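Local coordinates for protein alternansucrase (Leuconostoc mesenteroides, PDB 6HVG) that is a multidomain glycoside hydrolase family 70 protein that binds a calcium ion and carries choline-binding-type repeats before and after its barrel-bearing part along the chain, at residues Y150-D155 with N177-K182; Y537-H542 with N551-G556; D680-S685 with S727-N732; D775-D780 with D1103-N1108; G1338-R1343 with T1371-N1376. All blocks are in the same frame, centred on the assembly; numbering follows the deposited sequence.

Contact 1. Residues Y150-D155 with N177-K182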
# COMPACT_ATOMS: atom_id res chain seq x y z
N TYR A 150 -20.15 34.60 -13.16
CA TYR A 150 -20.55 33.54 -14.08
C TYR A 150 -19.36 32.84 -14.71
O TYR A 150 -18.35 33.48 -15.01
CB TYR A 150 -21.44 34.12 -15.16
CG TYR A 150 -22.76 34.60 -14.65
CD1 TYR A 150 -23.84 33.71 -14.53
CD2 TYR A 150 -22.95 35.92 -14.29
CE1 TYR A 150 -25.07 34.15 -14.07
CE2 TYR A 150 -24.18 36.37 -13.84
CZ TYR A 150 -25.23 35.47 -13.73
OH TYR A 150 -26.46 35.89 -13.28
N PHE A 151 -19.51 31.54 -14.92
CA PHE A 151 -18.49 30.77 -15.62
C PHE A 151 -18.64 30.83 -17.13
O PHE A 151 -19.72 30.59 -17.68
CB PHE A 151 -18.47 29.34 -15.15
CG PHE A 151 -17.84 29.18 -13.80
CD1 PHE A 151 -16.51 28.77 -13.69
CD2 PHE A 151 -18.56 29.45 -12.64
CE1 PHE A 151 -15.92 28.63 -12.44
CE2 PHE A 151 -17.97 29.31 -11.39
CZ PHE A 151 -16.66 28.89 -11.29
N VAL A 152 -17.55 31.18 -17.79
CA VAL A 152 -17.39 31.15 -19.23
C VAL A 152 -16.36 30.05 -19.51
O VAL A 152 -15.56 29.70 -18.63
CB VAL A 152 -16.91 32.52 -19.74
CG1 VAL A 152 -16.51 32.47 -21.20
CG2 VAL A 152 -18.01 33.57 -19.55
N TYR A 153 -16.40 29.48 -20.72
CA TYR A 153 -15.39 28.52 -21.16
C TYR A 153 -14.77 28.99 -22.45
O TYR A 153 -15.49 29.19 -23.43
CB TYR A 153 -16.00 27.13 -21.38
CG TYR A 153 -14.95 26.08 -21.71
CD1 TYR A 153 -14.22 25.46 -20.70
CD2 TYR A 153 -14.69 25.72 -23.03
CE1 TYR A 153 -13.26 24.50 -20.99
CE2 TYR A 153 -13.73 24.77 -23.34
CZ TYR A 153 -13.02 24.15 -22.32
OH TYR A 153 -12.07 23.19 -22.64
N ILE A 154 -13.45 29.14 -22.46
CA ILE A 154 -12.72 29.59 -23.64
C ILE A 154 -11.92 28.42 -24.24
O ILE A 154 -11.10 27.80 -23.58
CB ILE A 154 -11.80 30.79 -23.33
CG1 ILE A 154 -12.54 31.81 -22.46
CG2 ILE A 154 -11.30 31.43 -24.62
CD1 ILE A 154 -11.86 33.15 -22.31
N ASP A 155 -12.22 28.16 -25.52
CA ASP A 155 -11.66 27.07 -26.34
C ASP A 155 -10.11 27.08 -26.40
O ASP A 155 -9.47 28.04 -25.97
CB ASP A 155 -12.24 27.20 -27.77
CG ASP A 155 -12.31 25.90 -28.51
OD1 ASP A 155 -13.44 25.40 -28.68
OD2 ASP A 155 -11.26 25.40 -28.95
N ASN A 177 -24.76 35.16 -24.23
CA ASN A 177 -23.61 35.93 -23.69
C ASN A 177 -22.38 35.08 -23.32
O ASN A 177 -21.32 35.64 -23.06
CB ASN A 177 -24.03 36.81 -22.49
CG ASN A 177 -24.84 36.05 -21.43
OD1 ASN A 177 -24.76 34.82 -21.31
ND2 ASN A 177 -25.62 36.79 -20.66
N GLY A 178 -22.53 33.74 -23.30
CA GLY A 178 -21.41 32.82 -23.05
C GLY A 178 -21.36 32.32 -21.62
O GLY A 178 -20.45 31.56 -21.23
N TYR A 179 -22.33 32.74 -20.81
CA TYR A 179 -22.39 32.34 -19.41
C TYR A 179 -22.92 30.93 -19.27
O TYR A 179 -23.73 30.47 -20.09
CB TYR A 179 -23.27 33.31 -18.60
CG TYR A 179 -22.74 34.73 -18.51
CD1 TYR A 179 -21.38 35.01 -18.65
CD2 TYR A 179 -23.59 35.79 -18.23
CE1 TYR A 179 -20.89 36.30 -18.54
CE2 TYR A 179 -23.12 37.09 -18.12
CZ TYR A 179 -21.76 37.33 -18.28
OH TYR A 179 -21.26 38.60 -18.17
N GLN A 180 -22.47 30.25 -18.23
CA GLN A 180 -22.89 28.89 -17.98
C GLN A 180 -24.11 28.88 -17.08
O GLN A 180 -24.18 29.60 -16.08
CB GLN A 180 -21.78 28.09 -17.34
CG GLN A 180 -22.15 26.65 -17.03
CD GLN A 180 -21.01 25.86 -16.40
OE1 GLN A 180 -19.86 26.31 -16.40
NE2 GLN A 180 -21.33 24.67 -15.89
N VAL A 181 -25.07 28.02 -17.45
CA VAL A 181 -26.35 27.90 -16.77
C VAL A 181 -26.32 26.79 -15.75
O VAL A 181 -25.88 25.71 -16.05
CB VAL A 181 -27.47 27.61 -17.79
CG1 VAL A 181 -28.81 27.51 -17.10
CG2 VAL A 181 -27.51 28.70 -18.85
N LYS A 182 -26.80 27.08 -14.55
CA LYS A 182 -26.85 26.12 -13.47
C LYS A 182 -28.20 26.18 -12.77
O LYS A 182 -28.77 27.24 -12.54
CB LYS A 182 -25.76 26.41 -12.47
CG LYS A 182 -24.40 26.03 -12.96
CD LYS A 182 -23.32 26.34 -11.95
CE LYS A 182 -21.93 26.27 -12.58
NZ LYS A 182 -20.89 26.56 -11.56
O HOH W 1 -18.59 30.12 -22.41
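An aromatic stack joins strand 150-153, the second strand of a short beta hairpin, to the loop that follows strand 170-174, far from the centre of the molecule. The rings of Tyr150 and Tyr179 form an offset stack, centroids 4.7 Å apart and planes inclined by only 9°. Tyr150 CB also sits over the Tyr179 face, 3.8 Å from the ring centroid, as a CH-pi contact. Val152 CG2 reaches the edge of that ring in its plane, 3.8 Å from Tyr179 CD1, and touches Gly178 O as well. Strands 144-147 and 150-153 make the hairpin, and the loop lies in a choline-binding-type repeat, a family built from short hairpins and loops. Between the backbones, Gln180 N gives a weak hydrogen bond to Phe151 O (2.8 Å, 127°). A water accepts from Tyr153 N at 2.8 Å and also meets Gly178 O. Fully extended (chi1 179°), Gln180 lays OE1 3.6 Å from Phe151 CB, while its NE2 bonds weakly to Thr199 O. Lys182 NZ approaches the Phe151 ring obliquely and is hydrogen-bonded to Val198 O. An Asx turn, Tyr179 N to Asn177 OD1 at 3.2 Å, shapes the start of the loop.

Contact 2. Residues Y537-H542 with N551-G556; sequences YQDDSH and NNRKLG
Asp539 OD1 is gripped from two directions, by a salt bridge to Arg553 NH1, modelled at 2.5 Å, and by a hydrogen bond from Ser549 OG in the connection between the two segments. The shortness of the salt bridge should not be taken literally at this resolution. Carboxylate and guanidinium planes are 39° apart, and the two side chains run past each other in opposite directions. The other oxygen, Asp539 OD2, takes a weak hydrogen bond from Asn551 N at 3.3 Å. Arg553 reaches across with its chain stretched out from CG to NE (chi2 175°, chi3 170°). Tyr537 CB lies over one face of the guanidinium, 3.7 Å from Arg553 NH2. Further bonds, from Arg553 NE to Met1248 O and from Arg553 NH2 to Thr547 O, engage the remaining nitrogens and should fix the rotation of the group. The loop lies close to the metal site, where Gly556 N bonds to Glu575, a calcium ligand. Tyr537 ends strand 534-537, which is flanked by the antiparallel strands 1248-1252 and 1166-1175, its side chain packing on Met1248 and Val1170.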
# COMPACT_ATOMS: atom_id res chain seq x y z
N TYR A 537 7.55 -14.92 11.16
CA TYR A 537 7.99 -16.24 11.55
C TYR A 537 8.40 -16.26 13.02
O TYR A 537 8.93 -15.28 13.54
CB TYR A 537 9.16 -16.73 10.70
CG TYR A 537 8.91 -16.80 9.21
CD1 TYR A 537 7.65 -16.92 8.68
CD2 TYR A 537 9.97 -16.77 8.31
CE1 TYR A 537 7.43 -16.95 7.30
CE2 TYR A 537 9.76 -16.84 6.94
CZ TYR A 537 8.49 -16.93 6.45
OH TYR A 537 8.28 -16.97 5.11
N GLN A 538 8.19 -17.41 13.67
CA GLN A 538 8.47 -17.56 15.10
C GLN A 538 9.56 -18.59 15.39
O GLN A 538 9.79 -19.49 14.60
CB GLN A 538 7.20 -17.92 15.85
CG GLN A 538 6.01 -17.03 15.52
CD GLN A 538 6.20 -15.58 15.93
OE1 GLN A 538 6.66 -15.29 17.03
NE2 GLN A 538 5.86 -14.67 15.04
N ASP A 539 10.23 -18.41 16.52
CA ASP A 539 11.21 -19.39 17.03
C ASP A 539 10.48 -20.47 17.79
O ASP A 539 10.03 -20.23 18.90
CB ASP A 539 12.22 -18.72 17.97
CG ASP A 539 13.17 -17.79 17.25
OD1 ASP A 539 13.26 -17.83 16.01
OD2 ASP A 539 13.86 -17.03 17.95
N ASP A 540 10.40 -21.65 17.18
CA ASP A 540 9.60 -22.75 17.70
C ASP A 540 10.37 -24.06 17.49
O ASP A 540 10.12 -24.82 16.55
CB ASP A 540 8.24 -22.74 17.00
CG ASP A 540 7.33 -23.90 17.39
OD1 ASP A 540 7.63 -24.65 18.37
OD2 ASP A 540 6.29 -24.04 16.71
N SER A 541 11.32 -24.31 18.40
CA SER A 541 12.19 -25.48 18.36
C SER A 541 11.47 -26.85 18.46
O SER A 541 11.98 -27.85 17.96
CB SER A 541 13.23 -25.37 19.46
OG SER A 541 12.59 -25.26 20.72
N HIS A 542 10.29 -26.91 19.09
CA HIS A 542 9.54 -28.16 19.18
C HIS A 542 8.99 -28.64 17.82
O HIS A 542 9.17 -29.80 17.44
CB HIS A 542 8.42 -28.06 20.21
CG HIS A 542 7.80 -29.38 20.56
ND1 HIS A 542 6.54 -29.76 20.13
CD2 HIS A 542 8.30 -30.44 21.26
CE1 HIS A 542 6.28 -30.99 20.56
NE2 HIS A 542 7.33 -31.42 21.24
N ASN A 551 17.07 -17.01 18.57
CA ASN A 551 16.70 -15.81 19.32
C ASN A 551 17.19 -14.50 18.68
O ASN A 551 17.71 -13.62 19.35
CB ASN A 551 17.12 -15.90 20.79
CG ASN A 551 16.32 -14.94 21.68
OD1 ASN A 551 15.16 -14.62 21.39
ND2 ASN A 551 16.95 -14.47 22.76
N ASN A 552 16.98 -14.40 17.38
CA ASN A 552 17.25 -13.20 16.63
C ASN A 552 15.89 -12.62 16.28
O ASN A 552 15.02 -12.55 17.15
CB ASN A 552 18.11 -13.53 15.42
CG ASN A 552 19.53 -13.87 15.81
OD1 ASN A 552 20.25 -13.03 16.32
ND2 ASN A 552 19.93 -15.10 15.56
N ARG A 553 15.69 -12.21 15.03
CA ARG A 553 14.44 -11.59 14.60
C ARG A 553 13.95 -10.44 15.49
O ARG A 553 12.78 -10.41 15.88
CB ARG A 553 13.34 -12.65 14.48
CG ARG A 553 13.64 -13.74 13.47
CD ARG A 553 12.56 -14.78 13.51
NE ARG A 553 12.68 -15.73 12.41
CZ ARG A 553 12.53 -17.05 12.53
NH1 ARG A 553 12.26 -17.60 13.71
NH2 ARG A 553 12.66 -17.82 11.45
N LYS A 554 14.82 -9.47 15.79
CA LYS A 554 14.39 -8.20 16.38
C LYS A 554 13.79 -7.34 15.30
O LYS A 554 14.47 -6.97 14.34
CB LYS A 554 15.56 -7.45 17.01
CG LYS A 554 16.25 -8.23 18.12
CD LYS A 554 17.69 -7.81 18.26
CE LYS A 554 18.48 -8.75 19.18
NZ LYS A 554 18.41 -8.24 20.57
N LEU A 555 12.51 -7.03 15.46
CA LEU A 555 11.78 -6.31 14.44
C LEU A 555 11.73 -4.83 14.72
O LEU A 555 11.67 -4.41 15.88
CB LEU A 555 10.37 -6.86 14.41
CG LEU A 555 10.24 -8.37 14.16
CD1 LEU A 555 8.77 -8.79 14.05
CD2 LEU A 555 10.98 -8.84 12.94
N GLY A 556 11.82 -4.03 13.66
CA GLY A 556 11.58 -2.58 13.76
C GLY A 556 12.72 -1.82 14.39
O GLY A 556 12.49 -0.80 15.01

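Contact 3. Residues D680-S685 with S727-N732; sequences DYTVTS and SGTLVN
Thr682, in the first turn of helix 681-692, meets Thr729 of the irregular loop 727-732 with their CA atoms 5.2 Å apart. The helix starts directly after strand 678-679, one of the eight parallel strands of the (beta/alpha)8 (TIM-type) barrel, and Asp680 is its N-cap. The capping bond, Thr682 N to Asp680 OD1, is weak at 3.3 Å. With chi1 at 63°, Thr682 OG1 sits between its own backbone N and carbonyl carbon, where it faces the loop. There it accepts a hydrogen bond from Leu730 N (3.2 Å, 157°), and Thr729 OG1 lies 3.1 Å from Thr682 OG1. Thr682 CG2 turns instead to the backbone, 3.7 Å from Gly728 O. Leu730 crosses the Asp680 carboxylate, its CB 3.4 Å from Asp680 OD1 and its CD2 against Asp680 CG; beyond, the leucine packs on Asn745 of barrel strand 745-747. Asp706 OD2 also holds the loop, accepting from Thr729 N. A water bridges cap and loop, donating to Asp680 OD2 at 3.0 Å, hydrogen-bonded to Thr729 OG1 and accepting from Val731 N at 2.7 Å.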
# COMPACT_ATOMS: atom_id res chain seq x y z
N ASP A 680 16.79 15.15 2.34
CA ASP A 680 16.19 16.32 2.96
C ASP A 680 14.77 16.45 2.46
O ASP A 680 14.48 17.22 1.54
CB ASP A 680 17.01 17.57 2.65
CG ASP A 680 16.43 18.83 3.29
OD1 ASP A 680 15.53 18.71 4.15
OD2 ASP A 680 16.89 19.94 2.92
N TYR A 681 13.87 15.68 3.06
CA TYR A 681 12.47 15.67 2.66
C TYR A 681 11.79 17.01 2.96
O TYR A 681 10.80 17.33 2.32
CB TYR A 681 11.71 14.52 3.33
CG TYR A 681 10.33 14.32 2.73
CD1 TYR A 681 10.19 14.09 1.36
CD2 TYR A 681 9.18 14.39 3.51
CE1 TYR A 681 8.94 13.92 0.79
CE2 TYR A 681 7.91 14.25 2.94
CZ TYR A 681 7.80 14.01 1.58
OH TYR A 681 6.57 13.84 0.97
N THR A 682 12.32 17.80 3.89
CA THR A 682 11.69 19.06 4.25
C THR A 682 11.60 19.98 3.04
O THR A 682 10.57 20.63 2.83
CB THR A 682 12.41 19.79 5.41
OG1 THR A 682 13.73 20.15 5.01
CG2 THR A 682 12.50 18.91 6.66
N VAL A 683 12.66 20.02 2.23
CA VAL A 683 12.67 20.82 1.00
C VAL A 683 11.84 20.16 -0.13
O VAL A 683 11.12 20.84 -0.84
CB VAL A 683 14.11 21.22 0.55
CG1 VAL A 683 14.89 20.04 -0.01
CG2 VAL A 683 14.07 22.30 -0.51
N THR A 684 11.94 18.84 -0.28
CA THR A 684 11.14 18.11 -1.27
C THR A 684 9.64 18.26 -0.99
O THR A 684 8.82 18.44 -1.91
CB THR A 684 11.49 16.62 -1.28
OG1 THR A 684 12.90 16.45 -1.44
CG2 THR A 684 10.74 15.91 -2.41
N SER A 685 9.30 18.19 0.29
CA SER A 685 7.92 18.39 0.76
C SER A 685 7.40 19.78 0.43
O SER A 685 6.29 19.93 -0.07
CB SER A 685 7.88 18.17 2.26
OG SER A 685 6.61 18.43 2.78
N SER A 727 11.44 21.28 14.51
CA SER A 727 10.65 21.58 13.31
C SER A 727 11.42 22.40 12.26
O SER A 727 12.58 22.81 12.43
CB SER A 727 9.37 22.30 13.74
OG SER A 727 9.60 23.17 14.84
N GLY A 728 10.75 22.58 11.13
CA GLY A 728 11.25 23.46 10.08
C GLY A 728 12.19 22.75 9.13
O GLY A 728 12.42 21.54 9.22
N THR A 729 12.77 23.54 8.24
CA THR A 729 13.51 23.00 7.12
C THR A 729 14.90 22.71 7.67
O THR A 729 15.35 23.37 8.62
CB THR A 729 13.54 23.98 5.92
OG1 THR A 729 13.82 23.26 4.73
CG2 THR A 729 14.62 25.09 6.11
N LEU A 730 15.57 21.73 7.08
CA LEU A 730 16.85 21.24 7.59
C LEU A 730 17.98 22.27 7.56
O LEU A 730 18.81 22.30 8.47
CB LEU A 730 17.26 20.04 6.77
CG LEU A 730 18.63 19.43 7.06
CD1 LEU A 730 18.66 18.83 8.45
CD2 LEU A 730 18.98 18.37 6.02
N VAL A 731 17.99 23.10 6.51
CA VAL A 731 19.01 24.13 6.34
C VAL A 731 18.35 25.48 6.10
O VAL A 731 17.65 25.66 5.09
CB VAL A 731 19.93 23.79 5.15
CG1 VAL A 731 20.93 24.91 4.86
CG2 VAL A 731 20.66 22.48 5.39
N ASN A 732 18.58 26.44 6.98
CA ASN A 732 18.04 27.77 6.74
C ASN A 732 18.85 28.48 5.66
O ASN A 732 20.08 28.43 5.64
CB ASN A 732 17.98 28.64 7.99
CG ASN A 732 16.97 29.78 7.84
OD1 ASN A 732 17.30 30.88 7.39
ND2 ASN A 732 15.73 29.51 8.18
O HOH W 2 16.83 22.72 4.05

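Contact 4. Residues D775-D780 with D1103-N1108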
# COMPACT_ATOMS: atom_id res chain seq x y z
N ASP A 775 -3.04 -3.92 -9.03
CA ASP A 775 -3.34 -4.75 -10.18
C ASP A 775 -2.06 -5.05 -11.00
O ASP A 775 -1.18 -4.20 -11.10
CB ASP A 775 -4.36 -4.01 -11.06
CG ASP A 775 -5.54 -4.85 -11.46
OD1 ASP A 775 -5.66 -6.01 -10.99
OD2 ASP A 775 -6.38 -4.32 -12.24
N THR A 776 -1.97 -6.25 -11.55
CA THR A 776 -0.87 -6.63 -12.42
C THR A 776 -1.10 -6.08 -13.83
O THR A 776 -2.16 -6.30 -14.41
CB THR A 776 -0.75 -8.15 -12.52
OG1 THR A 776 -0.42 -8.66 -11.24
CG2 THR A 776 0.38 -8.60 -13.45
N PHE A 777 -0.09 -5.40 -14.38
CA PHE A 777 -0.20 -4.88 -15.74
C PHE A 777 0.94 -5.40 -16.59
O PHE A 777 2.05 -5.59 -16.11
CB PHE A 777 -0.32 -3.34 -15.80
CG PHE A 777 0.77 -2.60 -15.11
CD1 PHE A 777 1.96 -2.35 -15.76
CD2 PHE A 777 0.58 -2.13 -13.83
CE1 PHE A 777 2.97 -1.67 -15.14
CE2 PHE A 777 1.58 -1.43 -13.20
CZ PHE A 777 2.78 -1.19 -13.86
N THR A 778 0.65 -5.61 -17.87
CA THR A 778 1.60 -6.11 -18.81
C THR A 778 2.42 -4.90 -19.33
O THR A 778 2.04 -3.74 -19.16
CB THR A 778 0.86 -6.92 -19.92
OG1 THR A 778 1.63 -8.07 -20.25
CG2 THR A 778 0.61 -6.11 -21.17
N PHE A 779 3.55 -5.17 -19.95
CA PHE A 779 4.37 -4.10 -20.53
C PHE A 779 3.65 -3.30 -21.62
O PHE A 779 3.82 -2.08 -21.68
CB PHE A 779 5.69 -4.63 -21.11
CG PHE A 779 6.82 -4.58 -20.14
CD1 PHE A 779 7.40 -3.36 -19.79
CD2 PHE A 779 7.33 -5.75 -19.57
CE1 PHE A 779 8.46 -3.30 -18.91
CE2 PHE A 779 8.39 -5.69 -18.68
CZ PHE A 779 8.95 -4.47 -18.34
N ASP A 780 2.88 -3.97 -22.48
CA ASP A 780 2.02 -3.29 -23.46
C ASP A 780 1.02 -2.38 -22.77
O ASP A 780 0.78 -1.27 -23.22
CB ASP A 780 1.29 -4.30 -24.36
CG ASP A 780 2.24 -5.32 -24.97
OD1 ASP A 780 1.95 -5.86 -26.05
OD2 ASP A 780 3.31 -5.58 -24.35
N ASP A 1103 7.59 -4.01 -9.05
CA ASP A 1103 9.05 -4.19 -9.12
C ASP A 1103 9.42 -5.49 -9.81
O ASP A 1103 10.39 -5.54 -10.55
CB ASP A 1103 9.68 -4.19 -7.73
CG ASP A 1103 9.74 -2.82 -7.11
OD1 ASP A 1103 9.24 -1.87 -7.74
OD2 ASP A 1103 10.28 -2.72 -5.96
N SER A 1104 8.65 -6.55 -9.54
CA SER A 1104 8.98 -7.87 -10.02
C SER A 1104 8.61 -7.99 -11.48
O SER A 1104 9.44 -8.38 -12.30
CB SER A 1104 8.29 -8.95 -9.20
OG SER A 1104 8.86 -10.22 -9.46
N PHE A 1105 7.37 -7.67 -11.83
CA PHE A 1105 6.94 -7.88 -13.21
C PHE A 1105 7.39 -6.77 -14.17
O PHE A 1105 7.39 -6.99 -15.39
CB PHE A 1105 5.43 -8.18 -13.32
CG PHE A 1105 4.52 -7.11 -12.78
CD1 PHE A 1105 4.26 -5.98 -13.53
CD2 PHE A 1105 3.85 -7.27 -11.58
CE1 PHE A 1105 3.41 -5.00 -13.07
CE2 PHE A 1105 2.98 -6.28 -11.11
CZ PHE A 1105 2.77 -5.13 -11.86
N LEU A 1106 7.81 -5.62 -13.65
CA LEU A 1106 8.47 -4.62 -14.48
C LEU A 1106 10.01 -4.75 -14.50
O LEU A 1106 10.69 -3.91 -15.07
CB LEU A 1106 8.05 -3.20 -14.08
CG LEU A 1106 6.57 -2.83 -14.32
CD1 LEU A 1106 6.32 -1.39 -13.92
CD2 LEU A 1106 6.21 -3.03 -15.78
N ASN A 1107 10.55 -5.79 -13.90
CA ASN A 1107 11.96 -6.12 -14.02
C ASN A 1107 12.92 -4.97 -13.71
O ASN A 1107 14.03 -4.90 -14.27
CB ASN A 1107 12.24 -6.68 -15.41
CG ASN A 1107 11.40 -7.92 -15.72
OD1 ASN A 1107 11.11 -8.71 -14.84
ND2 ASN A 1107 11.03 -8.07 -16.96
N ASN A 1108 12.53 -4.11 -12.78
CA ASN A 1108 13.31 -2.91 -12.52
C ASN A 1108 14.54 -3.15 -11.67
O ASN A 1108 15.39 -2.25 -11.53
CB ASN A 1108 12.45 -1.79 -11.94
CG ASN A 1108 11.90 -2.12 -10.58
OD1 ASN A 1108 12.49 -2.90 -9.84
ND2 ASN A 1108 10.79 -1.50 -10.23
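From a CB directed at segment 775-780, Phe1105 pushes its ring into that segment. Chi1 of 60°, with CG between the backbone N and the carbonyl carbon, turns the ring to Thr776 and Phe777. On one rim, Phe1105 CD1 and CE1 run beside Phe777 O, CE1 at 3.4 Å; on the other, CD2 and CE2 meet Thr776. CE1 also stands over the centre of the Phe777 ring, making a T-shaped pair with centroids 5.1 Å apart and planes at 86°. At the tip, Phe1105 CZ lies 3.8 Å from Phe777 N and also near Thr776 CA. Thr776 CG2 sits over one face of the Phe1105 ring as a CH-pi contact, 4.2 Å from the centroid. Leu1106 divides its methyls: CD1 is 3.5 Å from Phe777 CZ, while CD2 sits over the Phe779 face, 4.1 Å from that centroid. Within the family 70 region with its (beta/alpha)8 barrel, this apolar cluster ties the start of helix 779-793 to the end of short helix 1102-1105; Leu782 of the longer helix packs on both Phe777 and Leu1106.

Contact 5. Residues G1338-R1343 with T1371-N1376; sequences GENPIR and TDNSGN
With CG anti to the backbone N in Asn1340 (chi1 -158°) and tucked between N and the carbonyl carbon in Asn1373 (chi1 44°), the two side chains cross at about a right angle, their amide planes 47° apart. The Asn1373 amide lies alongside the backbone where Glu1339 joins Asn1340. Asn1340 OD1 rests 3.7 Å from Asp1372 CB and accepts from Ile1342 N at 2.9 Å, an Asx turn whose donor sits above the carbonyl plane. Across from it, Asp1372 to Gly1375 form a type I beta turn between strands 1368-1371 and 1377-1380, consistent with a hairpin of the cell-wall-binding repeat. Asp1372 OD1 takes a weak bond from Asn1376 N, just past the turn. Pro1341 CG packs 3.8 Å from Thr1371 O, a carbonyl hydrogen-bonded to Tyr1357 OH of the preceding hairpin. Ile1342 reaches Asp1372 CB with its CD1 at 4.1 Å and continues onto Tyr1378 and Phe1380. Thr1371 is bonded through backbone and side chain to Ala353, from a repeat much earlier in the chain.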
# COMPACT_ATOMS: atom_id res chain seq x y z
N GLY A 1338 -28.92 -24.96 38.25
CA GLY A 1338 -28.63 -24.03 39.37
C GLY A 1338 -27.20 -23.55 39.51
O GLY A 1338 -26.85 -22.93 40.52
N GLU A 1339 -26.38 -23.79 38.48
CA GLU A 1339 -24.95 -23.46 38.48
C GLU A 1339 -24.67 -22.51 37.32
O GLU A 1339 -25.47 -22.46 36.37
CB GLU A 1339 -24.07 -24.70 38.32
CG GLU A 1339 -23.78 -25.46 39.59
CD GLU A 1339 -22.78 -26.59 39.38
OE1 GLU A 1339 -22.19 -26.71 38.27
OE2 GLU A 1339 -22.60 -27.38 40.32
N ASN A 1340 -23.56 -21.77 37.39
CA ASN A 1340 -23.22 -20.77 36.37
C ASN A 1340 -22.83 -21.42 35.05
O ASN A 1340 -21.89 -22.21 35.00
CB ASN A 1340 -22.07 -19.86 36.85
CG ASN A 1340 -22.03 -18.54 36.11
OD1 ASN A 1340 -22.40 -18.45 34.95
ND2 ASN A 1340 -21.56 -17.51 36.77
N PRO A 1341 -23.55 -21.10 33.96
CA PRO A 1341 -23.20 -21.63 32.65
C PRO A 1341 -21.95 -21.02 32.06
O PRO A 1341 -21.36 -21.61 31.16
CB PRO A 1341 -24.42 -21.29 31.78
CG PRO A 1341 -25.15 -20.21 32.50
CD PRO A 1341 -24.85 -20.40 33.95
N ILE A 1342 -21.54 -19.86 32.55
CA ILE A 1342 -20.34 -19.19 32.06
C ILE A 1342 -19.10 -19.89 32.58
O ILE A 1342 -18.94 -20.03 33.77
CB ILE A 1342 -20.28 -17.73 32.52
CG1 ILE A 1342 -21.47 -16.93 31.97
CG2 ILE A 1342 -18.99 -17.07 32.08
CD1 ILE A 1342 -21.66 -15.57 32.63
N ARG A 1343 -18.21 -20.28 31.68
CA ARG A 1343 -16.98 -20.94 32.05
C ARG A 1343 -15.80 -20.25 31.42
O ARG A 1343 -15.84 -19.85 30.27
CB ARG A 1343 -16.99 -22.41 31.61
CG ARG A 1343 -15.88 -23.28 32.27
CD ARG A 1343 -15.76 -24.59 31.55
NE ARG A 1343 -14.87 -25.61 32.13
CZ ARG A 1343 -13.57 -25.69 31.89
NH1 ARG A 1343 -12.93 -24.77 31.18
NH2 ARG A 1343 -12.88 -26.69 32.40
N THR A 1371 -27.83 -15.21 30.30
CA THR A 1371 -28.07 -14.92 31.71
C THR A 1371 -27.34 -15.93 32.57
O THR A 1371 -27.36 -17.11 32.26
CB THR A 1371 -29.58 -14.98 32.05
OG1 THR A 1371 -30.32 -14.27 31.06
CG2 THR A 1371 -29.85 -14.35 33.41
N ASP A 1372 -26.69 -15.46 33.64
CA ASP A 1372 -26.05 -16.35 34.61
C ASP A 1372 -27.08 -16.82 35.64
O ASP A 1372 -28.25 -16.46 35.55
CB ASP A 1372 -24.81 -15.70 35.25
CG ASP A 1372 -25.14 -14.68 36.34
OD1 ASP A 1372 -26.08 -13.87 36.16
OD2 ASP A 1372 -24.44 -14.67 37.36
N ASN A 1373 -26.64 -17.65 36.58
CA ASN A 1373 -27.54 -18.18 37.63
C ASN A 1373 -28.15 -17.09 38.53
O ASN A 1373 -29.22 -17.27 39.08
CB ASN A 1373 -26.82 -19.22 38.51
CG ASN A 1373 -25.40 -18.79 38.93
OD1 ASN A 1373 -24.89 -17.73 38.53
ND2 ASN A 1373 -24.73 -19.66 39.67
N SER A 1374 -27.48 -15.95 38.65
CA SER A 1374 -27.89 -14.87 39.53
C SER A 1374 -28.68 -13.76 38.82
O SER A 1374 -28.99 -12.75 39.44
CB SER A 1374 -26.65 -14.26 40.20
OG SER A 1374 -25.73 -15.26 40.58
N GLY A 1375 -29.01 -13.90 37.54
CA GLY A 1375 -29.82 -12.89 36.84
C GLY A 1375 -29.07 -11.80 36.08
O GLY A 1375 -29.70 -11.01 35.39
N ASN A 1376 -27.74 -11.79 36.16
CA ASN A 1376 -26.93 -10.85 35.39
C ASN A 1376 -26.82 -11.23 33.91
O ASN A 1376 -26.62 -12.39 33.58
CB ASN A 1376 -25.49 -10.78 35.94
CG ASN A 1376 -25.44 -10.42 37.40
OD1 ASN A 1376 -25.59 -9.26 37.75
ND2 ASN A 1376 -25.23 -11.41 38.27

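Overall arrangement
The five contacts follow one another along the chain without overlap, and none touches another. Contacts 2, 3 and 4 belong to the family 70 region, their centres 33 to 38 Å apart; the closest approach among them is about 16 Å between nearest atoms of contacts 2 and 4. Contact 2 adjoins the calcium site of Glu575, Asp581, Asn625 and Asp1159, with the Arg553 side chain about 10 Å from the ion. Contacts 1 and 5 each have one segment in a choline-binding-type or cell-wall-binding repeat, and their centres are 74 Å apart. Contact 5 comes within about 23 Å of contact 2, nearest atoms, whereas contact 1 lies across the chain's centre from contact 2.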